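Local coordinates for protein cortical-lytic enzyme (Bacillus cereus, PDB 4S3J) that hydrolyses partially degraded cortex peptidoglycan during spore germination, acting as an N-acetylglucosaminidase that recognises muramic acid delta-lactam, at residues A[267-272]-A[306-311]. Sequence-based numbering, arbitrary orientation.
Sequences HDYKAQ and LQYAKS
Y269, in the first turn of helix 269-275, faces A309 on helix 299-312 with their CA atoms 7.1 Å apart, and no hydrogen bond runs directly between the two segments. Both helices belong to the outer layer of the TIM barrel of this glycosyl hydrolase family 18 domain, and Y269 carries the contact between them. Its ring takes Y308 over one face: CE2 of Y308 sits 3.5 Å from CD2 of Y269, toward the rim of the ring rather than over its middle. The planes are inclined at 50° with centroids 5.2 Å apart, an oblique aromatic pair. Y308 reaches across because its CG lies anti to the backbone N (chi1 169°), which swings the ring from its helix toward the start of the other. A309 closes on a different side, its CB meeting the edge of the Y269 ring at CE2, 4.0 Å away. I281 of barrel strand 278-281 touches both Y269 and A309. The phenol of Y269 is fixed at its far end by a hydrogen bond between OH and the backbone O of V252; the side chain of Y269 is about 11 Å from that of E220, the probable proton donor. At the helix start, D268 is the N-cap: its OD1 accepts from A271 N at 3.1 Å, nearly straight at 170° but from above the carboxylate plane, while OD2 forms a salt bridge with R227. Y308 OH bonds to S257 OG, and one water connects the two segments, lying 3.2 Å from Y308 OH and accepting from the backbone N of Y269, also at 3.2 Å.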
loop_
_atom_site.group_PDB
_atom_site.type_symbol
_atom_site.label_atom_id
_atom_site.label_comp_id
_atom_site.label_asym_id
_atom_site.label_seq_id
_atom_site.Cartn_x
_atom_site.Cartn_y
_atom_site.Cartn_z
ATOM N N HIS A 267 -1.724 -9.646 -19.303
ATOM C CA HIS A 267 -2.575 -9.231 -18.183
ATOM C C HIS A 267 -3.861 -8.608 -18.731
ATOM O O HIS A 267 -3.957 -7.399 -18.950
ATOM C CB HIS A 267 -1.842 -8.266 -17.250
ATOM C CG HIS A 267 -0.908 -8.948 -16.313
ATOM N ND1 HIS A 267 -0.335 -8.307 -15.217
ATOM C CD2 HIS A 267 -0.430 -10.212 -16.273
ATOM C CE1 HIS A 267 0.432 -9.143 -14.574
ATOM N NE2 HIS A 267 0.408 -10.317 -15.191
ATOM N N ASP A 268 -4.844 -9.472 -18.936
ATOM C CA ASP A 268 -6.095 -9.122 -19.590
ATOM C C ASP A 268 -7.088 -8.630 -18.545
ATOM O O ASP A 268 -7.755 -9.424 -17.878
ATOM C CB ASP A 268 -6.616 -10.354 -20.339
ATOM C CG ASP A 268 -7.789 -10.061 -21.276
ATOM O OD1 ASP A 268 -8.566 -9.109 -21.035
ATOM O OD2 ASP A 268 -7.916 -10.818 -22.282
ATOM N N TYR A 269 -7.170 -7.308 -18.388
ATOM C CA TYR A 269 -7.996 -6.710 -17.351
ATOM C C TYR A 269 -9.451 -7.189 -17.434
ATOM O O TYR A 269 -10.014 -7.656 -16.443
ATOM C CB TYR A 269 -7.957 -5.178 -17.454
ATOM C CG TYR A 269 -6.860 -4.456 -16.661
ATOM C CD1 TYR A 269 -5.527 -4.847 -16.731
ATOM C CD2 TYR A 269 -7.172 -3.345 -15.889
ATOM C CE1 TYR A 269 -4.541 -4.171 -16.021
ATOM C CE2 TYR A 269 -6.204 -2.670 -15.183
ATOM C CZ TYR A 269 -4.894 -3.070 -15.250
ATOM O OH TYR A 269 -3.936 -2.370 -14.545
ATOM N N LYS A 270 -10.035 -7.125 -18.633
ATOM C CA LYS A 270 -11.445 -7.452 -18.818
ATOM C C LYS A 270 -11.710 -8.922 -18.513
ATOM O O LYS A 270 -12.638 -9.257 -17.787
ATOM C CB LYS A 270 -11.869 -7.159 -20.256
ATOM C CG LYS A 270 -13.371 -7.225 -20.518
ATOM C CD LYS A 270 -13.658 -6.930 -21.987
ATOM C CE LYS A 270 -13.462 -5.472 -22.347
ATOM N NZ LYS A 270 -13.676 -5.248 -23.803
ATOM N N ALA A 271 -10.887 -9.805 -19.069
ATOM C CA ALA A 271 -11.081 -11.231 -18.854
ATOM C C ALA A 271 -10.882 -11.636 -17.400
ATOM O O ALA A 271 -11.675 -12.391 -16.852
ATOM C CB ALA A 271 -10.143 -12.036 -19.759
ATOM N N GLN A 272 -9.804 -11.160 -16.779
ATOM C CA GLN A 272 -9.548 -11.545 -15.398
ATOM C C GLN A 272 -10.643 -11.004 -14.486
ATOM O O GLN A 272 -11.103 -11.701 -13.584
ATOM C CB GLN A 272 -8.158 -11.061 -14.943
ATOM C CG GLN A 272 -7.002 -11.772 -15.663
ATOM C CD GLN A 272 -5.664 -11.667 -14.936
ATOM O OE1 GLN A 272 -5.617 -11.386 -13.741
ATOM N NE2 GLN A 272 -4.574 -11.858 -15.673
ATOM N N LEU A 306 -6.727 3.613 -11.887
ATOM C CA LEU A 306 -7.980 3.181 -11.276
ATOM C C LEU A 306 -9.173 3.436 -12.200
ATOM O O LEU A 306 -10.082 2.602 -12.270
ATOM C CB LEU A 306 -8.218 3.869 -9.935
ATOM C CG LEU A 306 -7.173 3.521 -8.877
ATOM C CD1 LEU A 306 -7.497 4.294 -7.596
ATOM C CD2 LEU A 306 -7.085 2.033 -8.587
ATOM N N GLN A 307 -9.176 4.573 -12.894
ATOM C CA GLN A 307 -10.265 4.883 -13.819
ATOM C C GLN A 307 -10.280 3.900 -14.986
ATOM O O GLN A 307 -11.348 3.454 -15.408
ATOM C CB GLN A 307 -10.146 6.307 -14.345
ATOM C CG GLN A 307 -10.385 7.377 -13.302
ATOM C CD GLN A 307 -10.138 8.756 -13.849
ATOM O OE1 GLN A 307 -9.129 9.005 -14.501
ATOM N NE2 GLN A 307 -11.072 9.653 -13.618
ATOM N N TYR A 308 -9.101 3.561 -15.505
ATOM C CA TYR A 308 -9.046 2.590 -16.586
ATOM C C TYR A 308 -9.532 1.243 -16.063
ATOM O O TYR A 308 -10.339 0.589 -16.712
ATOM C CB TYR A 308 -7.648 2.448 -17.169
ATOM C CG TYR A 308 -7.590 1.255 -18.097
ATOM C CD1 TYR A 308 -8.225 1.280 -19.325
ATOM C CD2 TYR A 308 -6.968 0.093 -17.710
ATOM C CE1 TYR A 308 -8.200 0.179 -20.166
ATOM C CE2 TYR A 308 -6.932 -1.025 -18.539
ATOM C CZ TYR A 308 -7.560 -0.970 -19.762
ATOM O OH TYR A 308 -7.532 -2.078 -20.589
ATOM N N ALA A 309 -9.074 0.848 -14.877
ATOM C CA ALA A 309 -9.482 -0.439 -14.311
ATOM C C ALA A 309 -11.010 -0.545 -14.160
ATOM O O ALA A 309 -11.600 -1.568 -14.491
ATOM C CB ALA A 309 -8.804 -0.667 -12.981
ATOM N N LYS A 310 -11.644 0.521 -13.667
ATOM C CA LYS A 310 -13.101 0.568 -13.499
ATOM C C LYS A 310 -13.835 0.424 -14.819
ATOM O O LYS A 310 -14.971 -0.027 -14.847
ATOM C CB LYS A 310 -13.499 1.883 -12.812
ATOM C CG LYS A 310 -13.200 1.855 -11.353
ATOM C CD LYS A 310 -13.550 3.183 -10.676
ATOM C CE LYS A 310 -14.956 3.638 -10.941
ATOM N NZ LYS A 310 -15.221 4.917 -10.215
ATOM N N SER A 311 -13.210 0.845 -15.912
ATOM C CA SER A 311 -13.839 0.695 -17.224
ATOM C C SER A 311 -13.831 -0.749 -17.696
ATOM O O SER A 311 -14.590 -1.104 -18.593
ATOM C CB SER A 311 -13.148 1.594 -18.258
ATOM O OG SER A 311 -11.944 1.035 -18.755
HETATM O O HOH W 1 -6.189 -4.928 -20.350
#